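Side-chain contacts in periplasmic binding protein (Thermotoga lettingae TMO, PDB 4RY8), which binds the sugar 5-methylthioribose and probably serves as the solute-binding component of a transporter for it: residues 145-148 with 149-152; 152-155 with 156-159. All coordinates share one frame; numbering follows the deposited sequence.

Contact 1: 145-148 with 149-152; sequences GGFA and PLDK. With SR1 (5-S-methyl-5-thio-alpha-D-ribofuranose), chain G.
Phe-147, at the N-cap position, and Ala-148 turn the chain into helix 148-163, their carbonyl oxygens accepting the first i-to-i+4 bonds: Asp-151 N to Phe-147 O at 2.8 Å and Lys-152 N to Ala-148 O at 3.0 Å. The Phe-147 and Leu-150 side chains run side by side, Phe-147 CB 3.7 Å from Leu-150 CG, while Leu-150 CD1 approaches the ring obliquely. The ring turns one face to the ligand, whose S-methyl carbon CS sits over its centre, 3.9 Å above the plane. Leu-150 CG lies 4.1 Å from the ligand sulfur, and Pro-149 CG comes within 3.7 Å of the furanose oxygen O4. Replacing Phe-147 by an alanine would probably leave the methylthio group without the aromatic face it rests on and Leu-150 CD1 without the ring beside it. On the polar side, Asp-151, with CG anti to its own carbonyl carbon (chi1 -73°), reaches back to the loop, where OD1 accepts a weak bond from Gly-146 N at 3.4 Å. At the backbone angles of Gly-146 (phi 90°) a CB would press on the carbonyl O of Gly-145, which calls for glycine. Lys-152 stretches out to a salt bridge with Glu-115. This helix start thus gives the thioether an apolar surface, suited to the methylthio end of the sugar.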
# COMPACT_ATOMS: atom_id res chain seq x y z
N GLY C 145 -11.79 -17.32 -4.12
CA GLY C 145 -10.43 -17.81 -4.28
C GLY C 145 -10.15 -18.36 -5.67
O GLY C 145 -11.04 -18.44 -6.51
N GLY C 146 -8.87 -18.61 -5.95
CA GLY C 146 -8.47 -19.18 -7.23
C GLY C 146 -8.13 -18.21 -8.35
O GLY C 146 -7.86 -18.62 -9.47
N PHE C 147 -8.15 -16.93 -8.05
CA PHE C 147 -7.72 -15.92 -9.02
C PHE C 147 -6.61 -15.05 -8.44
O PHE C 147 -6.80 -14.41 -7.39
CB PHE C 147 -8.91 -15.06 -9.42
CG PHE C 147 -9.92 -15.79 -10.27
CD1 PHE C 147 -9.73 -15.93 -11.65
CD2 PHE C 147 -11.06 -16.32 -9.70
CE1 PHE C 147 -10.65 -16.60 -12.42
CE2 PHE C 147 -11.98 -16.99 -10.47
CZ PHE C 147 -11.78 -17.14 -11.83
N ALA C 148 -5.50 -14.95 -9.16
CA ALA C 148 -4.31 -14.19 -8.71
C ALA C 148 -4.64 -12.84 -8.10
O ALA C 148 -4.30 -12.54 -6.96
CB ALA C 148 -3.33 -14.00 -9.86
N PRO C 149 -5.29 -11.99 -8.87
CA PRO C 149 -5.53 -10.68 -8.30
C PRO C 149 -6.49 -10.75 -7.09
O PRO C 149 -6.27 -10.06 -6.09
CB PRO C 149 -6.16 -9.91 -9.46
CG PRO C 149 -6.68 -10.96 -10.37
CD PRO C 149 -5.67 -12.05 -10.29
N LEU C 150 -7.49 -11.61 -7.14
CA LEU C 150 -8.45 -11.69 -6.04
C LEU C 150 -7.78 -12.15 -4.77
O LEU C 150 -8.15 -11.63 -3.70
CB LEU C 150 -9.62 -12.59 -6.34
CG LEU C 150 -10.35 -12.16 -7.62
CD1 LEU C 150 -11.61 -12.96 -7.82
CD2 LEU C 150 -10.67 -10.67 -7.53
N ASP C 151 -6.87 -13.13 -4.90
CA ASP C 151 -6.13 -13.70 -3.78
C ASP C 151 -5.15 -12.69 -3.15
O ASP C 151 -5.03 -12.60 -1.95
CB ASP C 151 -5.27 -14.90 -4.19
CG ASP C 151 -6.07 -16.18 -4.49
OD1 ASP C 151 -7.21 -16.36 -4.09
OD2 ASP C 151 -5.50 -17.02 -5.18
N LYS C 152 -4.41 -11.96 -3.99
CA LYS C 152 -3.61 -10.82 -3.53
C LYS C 152 -4.49 -9.79 -2.76
O LYS C 152 -4.18 -9.39 -1.62
CB LYS C 152 -2.96 -10.15 -4.72
CG LYS C 152 -1.89 -10.95 -5.38
CD LYS C 152 -1.49 -10.37 -6.73
CE LYS C 152 -0.67 -11.40 -7.53
NZ LYS C 152 -0.23 -10.92 -8.89
CS SR1 G . -12.00 -12.81 -12.06
S SR1 G . -10.49 -11.93 -11.72
C5 SR1 G . -11.23 -10.29 -11.93
C4 SR1 G . -10.20 -9.19 -11.72
O4 SR1 G . -9.18 -9.42 -12.63
C1 SR1 G . -8.72 -8.20 -13.24
O1 SR1 G . -7.40 -8.01 -12.86
C2 SR1 G . -9.58 -7.04 -12.75
O2 SR1 G . -8.94 -6.03 -11.92
C3 SR1 G . -10.68 -7.76 -12.00
O3 SR1 G . -10.99 -7.09 -10.79

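Contact 2: 152-155 with 156-159; sequences KRDK and MWQI. With SR1 (5-S-methyl-5-thio-alpha-D-ribofuranose), chain G.
Asp-154 and Gln-158, one helical turn apart, are joined by a side-chain hydrogen bond from Gln-158 NE2 to Asp-154 OD1 (3.0 Å). Asp-154 OD1 lies in the plane of the Gln-158 amide, but NE2 meets it from above the carboxylate plane, the two planes being 49° apart. Asp-154 CG stands anti to the backbone N (chi1 178°) and Gln-158 bends at chi2, which brings the two groups together; Tyr-141 OH also bonds to OD1, and Lys-161 holds Gln-158 OE1. Backbone bonds repeat the helical pattern, with Trp-157 N on Arg-153 O at 3.2 Å and Gln-158 N on Asp-154 O at 3.0 Å. The bond from Ile-159 N to Lys-155 O is longer, 3.3 Å. Ligand binding falls to Arg-153, whose chain extends from CG to NE and presents the guanidinium edge to the sugar: NH1 donates to O3 at 2.9 Å and NH2 to O2 at 3.1 Å. Its charge is met by Asp-118, and Met-204 O takes a further bond from NH1. In the beta-alpha-beta unit of strand 137-142, helix 148-163 and strand 167-173, Trp-157 meets the Tyr-141 ring and bonds to Glu-169, while Met-156 packs on helix 118-132 and against Met-156 of the second subunit.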
# COMPACT_ATOMS: atom_id res chain seq x y z
N LYS C 152 -4.41 -11.96 -3.99
CA LYS C 152 -3.61 -10.82 -3.53
C LYS C 152 -4.49 -9.79 -2.76
O LYS C 152 -4.18 -9.39 -1.62
CB LYS C 152 -2.96 -10.15 -4.72
CG LYS C 152 -1.89 -10.95 -5.38
CD LYS C 152 -1.49 -10.37 -6.73
CE LYS C 152 -0.67 -11.40 -7.53
NZ LYS C 152 -0.23 -10.92 -8.89
N ARG C 153 -5.58 -9.36 -3.36
CA ARG C 153 -6.46 -8.43 -2.65
C ARG C 153 -6.98 -9.05 -1.37
O ARG C 153 -7.07 -8.37 -0.35
CB ARG C 153 -7.62 -8.04 -3.50
CG ARG C 153 -7.13 -7.22 -4.67
CD ARG C 153 -8.13 -7.10 -5.80
NE ARG C 153 -7.46 -6.73 -7.06
CZ ARG C 153 -8.02 -6.77 -8.27
NH1 ARG C 153 -9.29 -7.13 -8.41
NH2 ARG C 153 -7.29 -6.47 -9.36
N ASP C 154 -7.29 -10.35 -1.40
CA ASP C 154 -7.84 -10.98 -0.18
C ASP C 154 -6.90 -10.82 1.05
O ASP C 154 -7.35 -10.50 2.17
CB ASP C 154 -8.17 -12.43 -0.45
CG ASP C 154 -8.68 -13.13 0.78
OD1 ASP C 154 -9.83 -12.92 1.22
OD2 ASP C 154 -7.87 -13.83 1.32
N LYS C 155 -5.59 -11.01 0.84
CA LYS C 155 -4.60 -10.93 1.92
C LYS C 155 -4.64 -9.61 2.63
O LYS C 155 -4.43 -9.50 3.84
CB LYS C 155 -3.21 -11.20 1.37
CG LYS C 155 -2.94 -12.64 0.93
CD LYS C 155 -2.96 -13.59 2.10
CE LYS C 155 -2.28 -14.91 1.78
NZ LYS C 155 -2.33 -15.85 2.93
N MET C 156 -4.88 -8.55 1.85
CA MET C 156 -4.89 -7.22 2.40
C MET C 156 -6.17 -6.98 3.17
O MET C 156 -6.11 -6.31 4.20
CB MET C 156 -4.65 -6.20 1.28
CG MET C 156 -3.20 -6.15 0.80
SD MET C 156 -1.87 -6.02 2.04
CE MET C 156 -0.66 -5.09 1.11
N TRP C 157 -7.29 -7.60 2.76
CA TRP C 157 -8.50 -7.58 3.58
C TRP C 157 -8.27 -8.22 4.94
O TRP C 157 -8.69 -7.68 5.97
CB TRP C 157 -9.66 -8.22 2.83
CG TRP C 157 -10.94 -8.56 3.60
CD1 TRP C 157 -11.54 -9.80 3.69
CD2 TRP C 157 -11.79 -7.66 4.32
NE1 TRP C 157 -12.72 -9.71 4.42
CE2 TRP C 157 -12.88 -8.40 4.82
CE3 TRP C 157 -11.73 -6.28 4.59
CZ2 TRP C 157 -13.89 -7.82 5.59
CZ3 TRP C 157 -12.76 -5.70 5.36
CH2 TRP C 157 -13.82 -6.45 5.82
N GLN C 158 -7.63 -9.37 4.97
CA GLN C 158 -7.34 -10.00 6.24
C GLN C 158 -6.52 -9.07 7.18
O GLN C 158 -6.75 -9.06 8.38
CB GLN C 158 -6.60 -11.31 5.99
CG GLN C 158 -7.25 -12.23 4.97
CD GLN C 158 -8.73 -12.56 5.28
OE1 GLN C 158 -9.13 -12.58 6.42
NE2 GLN C 158 -9.53 -12.77 4.24
N ILE C 159 -5.60 -8.25 6.61
CA ILE C 159 -4.75 -7.40 7.42
C ILE C 159 -5.55 -6.21 7.96
O ILE C 159 -5.35 -5.79 9.11
CB ILE C 159 -3.48 -6.96 6.62
CG1 ILE C 159 -2.26 -7.78 7.06
CG2 ILE C 159 -3.08 -5.54 6.89
CD1 ILE C 159 -2.40 -9.27 6.89
CS SR1 G . -12.00 -12.81 -12.06
S SR1 G . -10.49 -11.93 -11.72
C5 SR1 G . -11.23 -10.29 -11.93
C4 SR1 G . -10.20 -9.19 -11.72
O4 SR1 G . -9.18 -9.42 -12.63
C1 SR1 G . -8.72 -8.20 -13.24
O1 SR1 G . -7.40 -8.01 -12.86
C2 SR1 G . -9.58 -7.04 -12.75
O2 SR1 G . -8.94 -6.03 -11.92
C3 SR1 G . -10.68 -7.76 -12.00
O3 SR1 G . -10.99 -7.09 -10.79

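Overall arrangement
Contacts 1 and 2 follow each other along helix 148-163, sharing Lys-152, with centres about 10 Å apart. Both are partly buried, but contact 1 lies nearer the middle of the chain and includes an exposed loop glycine, whereas contact 2 lies wholly within the helix. Both reach the second subunit through Lys-152, contact 2 more widely, with Met-156, Ile-159 and a cation-pi contact of Lys-155 with Trp-162 of that subunit. Contact 1 offers apolar surface to the ligand's methylthio end, and contact 2 supplies charged donors to the ring hydroxyls. His-79, Asp-103, Gln-116 and Asp-231, elsewhere in the pocket, also hydrogen-bond to the sugar. Contact 2 ties the helix to its flanking strands, contact 1 to the preceding loop.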